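Side-chain contact in disease resistance protein RRS1 (Arabidopsis thaliana, PDB 4C6S), which acts in plant immunity as a disease resistance protein and W-box-binding transcription factor, pairing with RPS4 to recognise the bacterial effectors AvrRps4 and PopP2: residues E26-K31 / R137-T142. Sequence-based numbering, arbitrary orientation.
Sequences EALRRK and RDVYET. With NA (sodium ion), chain H.
K31, in the segment 26-31 that carries the last turn of helix 20-30, lies over one face of the Y140 ring on helix 128-143, joining the first long helix of this TIR domain to its last, beside the parallel five-stranded sheet of the flavodoxin-like fold. The contact is mainly a CH-pi interaction: K31 CE sits 3.5 Å from the centroid of the Y140 ring, only 11° off the normal, and the lysine chain crosses the ring at about a right angle. K31 CG, set anti to the backbone N (chi1 -165°), lies 3.8 Å from Y140 CD1, and the bend at chi2 (69°) turns the rest of the chain so that CE comes over the ring centre. The ammonium group adds a longer cation-pi component, K31 NZ being 4.5 Å from the Y140 ring centroid and tilted further from the normal. E141 OE2 is 6.7 Å from K31 NZ, near enough for at most a weak electrostatic influence. I33 and Y145 also pack against Y140.

Apolar packing continues beneath this pair, toward the sheet. L28 CD2 approaches V139 CG1 at 4.4 Å, a loose contact, and both side chains are buried against V8 of strand 8-12. V136, one turn before Y140, extends the interface by touching A27, L28 and K31.

No hydrogen bond runs between the two segments; their polar groups are engaged within their own segment or by other partners. T142 OG1 and T142 N both bond to D138 O, from opposite faces of its carbonyl plane, while the D138 carboxylate pairs with R118 and H120. On helix 20-30, R29 grips E26 side-on through NE and NH2, one nitrogen to each carboxylate oxygen. A sodium ion is coordinated by E26 OE1 at 2.4 Å, the same oxygen that R29 NE meets from above the carboxylate plane.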
ATOM      1  N   GLU A  26      -9.624   1.110   2.789  1.00 18.35           N
ATOM      2  CA  GLU A  26     -10.393   0.123   2.039  1.00 23.73           C
ATOM      3  C   GLU A  26     -10.556  -1.151   2.867  1.00 24.85           C
ATOM      4  O   GLU A  26     -11.590  -1.820   2.788  1.00 23.94           O
ATOM      5  CB  GLU A  26      -9.738  -0.165   0.683  1.00 31.82           C
ATOM      6  CG  GLU A  26     -10.309  -1.361  -0.072  1.00 37.39           C
ATOM      7  CD  GLU A  26     -11.745  -1.164  -0.542  1.00 47.20           C
ATOM      8  OE1 GLU A  26     -12.273  -0.028  -0.461  1.00 46.77           O
ATOM      9  OE2 GLU A  26     -12.344  -2.158  -1.005  1.00 53.60           O
ATOM     10  N   ALA A  27      -9.549  -1.491   3.662  1.00 21.28           N
ATOM     11  CA  ALA A  27      -9.647  -2.697   4.483  1.00 21.51           C
ATOM     12  C   ALA A  27     -10.688  -2.526   5.590  1.00 21.02           C
ATOM     13  O   ALA A  27     -11.442  -3.452   5.904  1.00 21.59           O
ATOM     14  CB  ALA A  27      -8.277  -3.065   5.057  1.00 20.01           C
ATOM     15  N   LEU A  28     -10.732  -1.343   6.199  1.00 21.04           N
ATOM     16  CA  LEU A  28     -11.791  -1.065   7.179  1.00 24.51           C
ATOM     17  C   LEU A  28     -13.171  -1.164   6.538  1.00 23.67           C
ATOM     18  O   LEU A  28     -14.092  -1.759   7.111  1.00 25.83           O
ATOM     19  CB  LEU A  28     -11.603   0.317   7.811  1.00 21.73           C
ATOM     20  CG  LEU A  28     -10.426   0.446   8.776  1.00 25.54           C
ATOM     21  CD1 LEU A  28     -10.173   1.922   9.055  1.00 24.36           C
ATOM     22  CD2 LEU A  28     -10.716  -0.315  10.067  1.00 29.26           C
ATOM     23  N   ARG A  29     -13.323  -0.598   5.343  1.00 23.08           N
ATOM     24  CA  ARG A  29     -14.612  -0.648   4.659  1.00 25.13           C
ATOM     25  C   ARG A  29     -15.038  -2.086   4.342  1.00 27.33           C
ATOM     26  O   ARG A  29     -16.215  -2.435   4.457  1.00 28.66           O
ATOM     27  CB  ARG A  29     -14.555   0.181   3.373  1.00 28.60           C
ATOM     28  CG  ARG A  29     -15.904   0.535   2.817  1.00 41.81           C
ATOM     29  CD  ARG A  29     -15.774   1.024   1.394  1.00 42.95           C
ATOM     30  NE  ARG A  29     -15.140   0.025   0.536  1.00 43.98           N
ATOM     31  CZ  ARG A  29     -15.742  -1.074   0.088  1.00 46.64           C
ATOM     32  NH1 ARG A  29     -16.999  -1.340   0.419  1.00 47.47           N
ATOM     33  NH2 ARG A  29     -15.080  -1.919  -0.687  1.00 51.55           N
ATOM     34  N   ARG A  30     -14.081  -2.916   3.931  1.00 28.22           N
ATOM     35  CA  ARG A  30     -14.372  -4.313   3.629  1.00 29.19           C
ATOM     36  C   ARG A  30     -14.867  -5.049   4.856  1.00 29.96           C
ATOM     37  O   ARG A  30     -15.594  -6.032   4.748  1.00 33.85           O
ATOM     38  CB  ARG A  30     -13.133  -5.034   3.089  1.00 34.64           C
ATOM     39  CG  ARG A  30     -12.782  -4.724   1.647  1.00 48.06           C
ATOM     40  CD  ARG A  30     -11.832  -5.786   1.096  1.00 53.24           C
ATOM     41  NE  ARG A  30     -10.701  -6.021   1.993  1.00 54.54           N
ATOM     42  CZ  ARG A  30      -9.531  -5.395   1.896  1.00 52.91           C
ATOM     43  NH1 ARG A  30      -9.338  -4.501   0.936  1.00 48.24           N
ATOM     44  NH2 ARG A  30      -8.553  -5.664   2.753  1.00 51.88           N
ATOM     45  N   LYS A  31     -14.467  -4.561   6.021  1.00 25.82           N
ATOM     46  CA  LYS A  31     -14.798  -5.199   7.283  1.00 25.53           C
ATOM     47  C   LYS A  31     -16.138  -4.677   7.770  1.00 27.12           C
ATOM     48  O   LYS A  31     -16.667  -5.139   8.784  1.00 33.90           O
ATOM     49  CB  LYS A  31     -13.709  -4.875   8.312  1.00 28.95           C
ATOM     50  CG  LYS A  31     -13.730  -5.755   9.547  1.00 33.35           C
ATOM     51  CD  LYS A  31     -13.310  -7.175   9.196  1.00 40.82           C
ATOM     52  CE  LYS A  31     -13.214  -8.045  10.436  1.00 49.14           C
ATOM     53  NZ  LYS A  31     -12.570  -9.365  10.147  1.00 54.44           N
ATOM     54  N   ARG A 137      -7.837  -5.630  12.660  1.00 22.08           N
ATOM     55  CA  ARG A 137      -8.277  -6.615  13.650  1.00 21.20           C
ATOM     56  C   ARG A 137      -8.428  -5.956  15.017  1.00 25.84           C
ATOM     57  O   ARG A 137      -9.382  -6.220  15.750  1.00 25.66           O
ATOM     58  CB  ARG A 137      -7.294  -7.780  13.732  1.00 22.72           C
ATOM     59  CG  ARG A 137      -7.549  -8.740  14.873  1.00 23.24           C
ATOM     60  CD  ARG A 137      -6.623  -9.942  14.759  1.00 30.22           C
ATOM     61  NE  ARG A 137      -5.238  -9.495  14.738  1.00 29.22           N
ATOM     62  CZ  ARG A 137      -4.280 -10.029  13.985  1.00 36.50           C
ATOM     63  NH1 ARG A 137      -4.540 -11.065  13.186  1.00 36.24           N
ATOM     64  NH2 ARG A 137      -3.054  -9.527  14.042  1.00 29.32           N
ATOM     65  N   ASP A 138      -7.486  -5.085  15.347  1.00 21.88           N
ATOM     66  CA  ASP A 138      -7.503  -4.364  16.615  1.00 20.40           C
ATOM     67  C   ASP A 138      -8.739  -3.469  16.698  1.00 21.38           C
ATOM     68  O   ASP A 138      -9.489  -3.535  17.681  1.00 26.41           O
ATOM     69  CB  ASP A 138      -6.208  -3.537  16.729  1.00 24.93           C
ATOM     70  CG  ASP A 138      -6.111  -2.734  18.024  1.00 33.98           C
ATOM     71  OD1 ASP A 138      -6.929  -2.930  18.948  1.00 32.09           O
ATOM     72  OD2 ASP A 138      -5.183  -1.899  18.124  1.00 34.60           O
ATOM     73  N   VAL A 139      -8.958  -2.642  15.678  1.00 23.77           N
ATOM     74  CA  VAL A 139     -10.109  -1.729  15.686  1.00 23.17           C
ATOM     75  C   VAL A 139     -11.417  -2.512  15.713  1.00 26.92           C
ATOM     76  O   VAL A 139     -12.330  -2.205  16.488  1.00 25.46           O
ATOM     77  CB  VAL A 139     -10.069  -0.763  14.482  1.00 22.12           C
ATOM     78  CG1 VAL A 139     -11.384   0.029  14.371  1.00 23.92           C
ATOM     79  CG2 VAL A 139      -8.866   0.179  14.623  1.00 24.43           C
ATOM     80  N   TYR A 140     -11.485  -3.547  14.887  1.00 21.83           N
ATOM     81  CA  TYR A 140     -12.699  -4.361  14.791  1.00 23.40           C
ATOM     82  C   TYR A 140     -13.072  -5.039  16.094  1.00 27.25           C
ATOM     83  O   TYR A 140     -14.194  -4.905  16.568  1.00 31.12           O
ATOM     84  CB  TYR A 140     -12.512  -5.428  13.711  1.00 23.02           C
ATOM     85  CG  TYR A 140     -13.662  -6.407  13.603  1.00 28.95           C
ATOM     86  CD1 TYR A 140     -14.910  -5.989  13.172  1.00 33.09           C
ATOM     87  CD2 TYR A 140     -13.489  -7.748  13.916  1.00 32.88           C
ATOM     88  CE1 TYR A 140     -15.962  -6.885  13.064  1.00 37.99           C
ATOM     89  CE2 TYR A 140     -14.532  -8.651  13.807  1.00 36.29           C
ATOM     90  CZ  TYR A 140     -15.768  -8.206  13.381  1.00 37.81           C
ATOM     91  OH  TYR A 140     -16.816  -9.086  13.263  1.00 45.28           O
ATOM     92  N   GLU A 141     -12.129  -5.779  16.672  1.00 25.69           N
ATOM     93  CA  GLU A 141     -12.438  -6.584  17.840  1.00 30.45           C
ATOM     94  C   GLU A 141     -12.625  -5.715  19.073  1.00 32.91           C
ATOM     95  O   GLU A 141     -13.357  -6.072  19.983  1.00 34.46           O
ATOM     96  CB  GLU A 141     -11.367  -7.654  18.054  1.00 34.95           C
ATOM     97  CG  GLU A 141     -11.383  -8.698  16.944  1.00 33.08           C
ATOM     98  CD  GLU A 141     -10.600  -9.944  17.277  1.00 37.04           C
ATOM     99  OE1 GLU A 141     -10.372 -10.216  18.474  1.00 37.27           O
ATOM    100  OE2 GLU A 141     -10.215 -10.661  16.330  1.00 37.25           O
ATOM    101  N   THR A 142     -11.971  -4.559  19.091  1.00 32.36           N
ATOM    102  CA  THR A 142     -12.071  -3.688  20.250  1.00 38.90           C
ATOM    103  C   THR A 142     -13.373  -2.883  20.257  1.00 34.86           C
ATOM    104  O   THR A 142     -13.916  -2.596  21.314  1.00 38.42           O
ATOM    105  CB  THR A 142     -10.854  -2.741  20.343  1.00 40.68           C
ATOM    106  OG1 THR A 142      -9.648  -3.512  20.252  1.00 43.77           O
ATOM    107  CG2 THR A 142     -10.857  -1.987  21.656  1.00 43.15           C
TER
HETATM  108 NA    NA H1156     -12.160   2.299   0.129  1.00 48.46          NA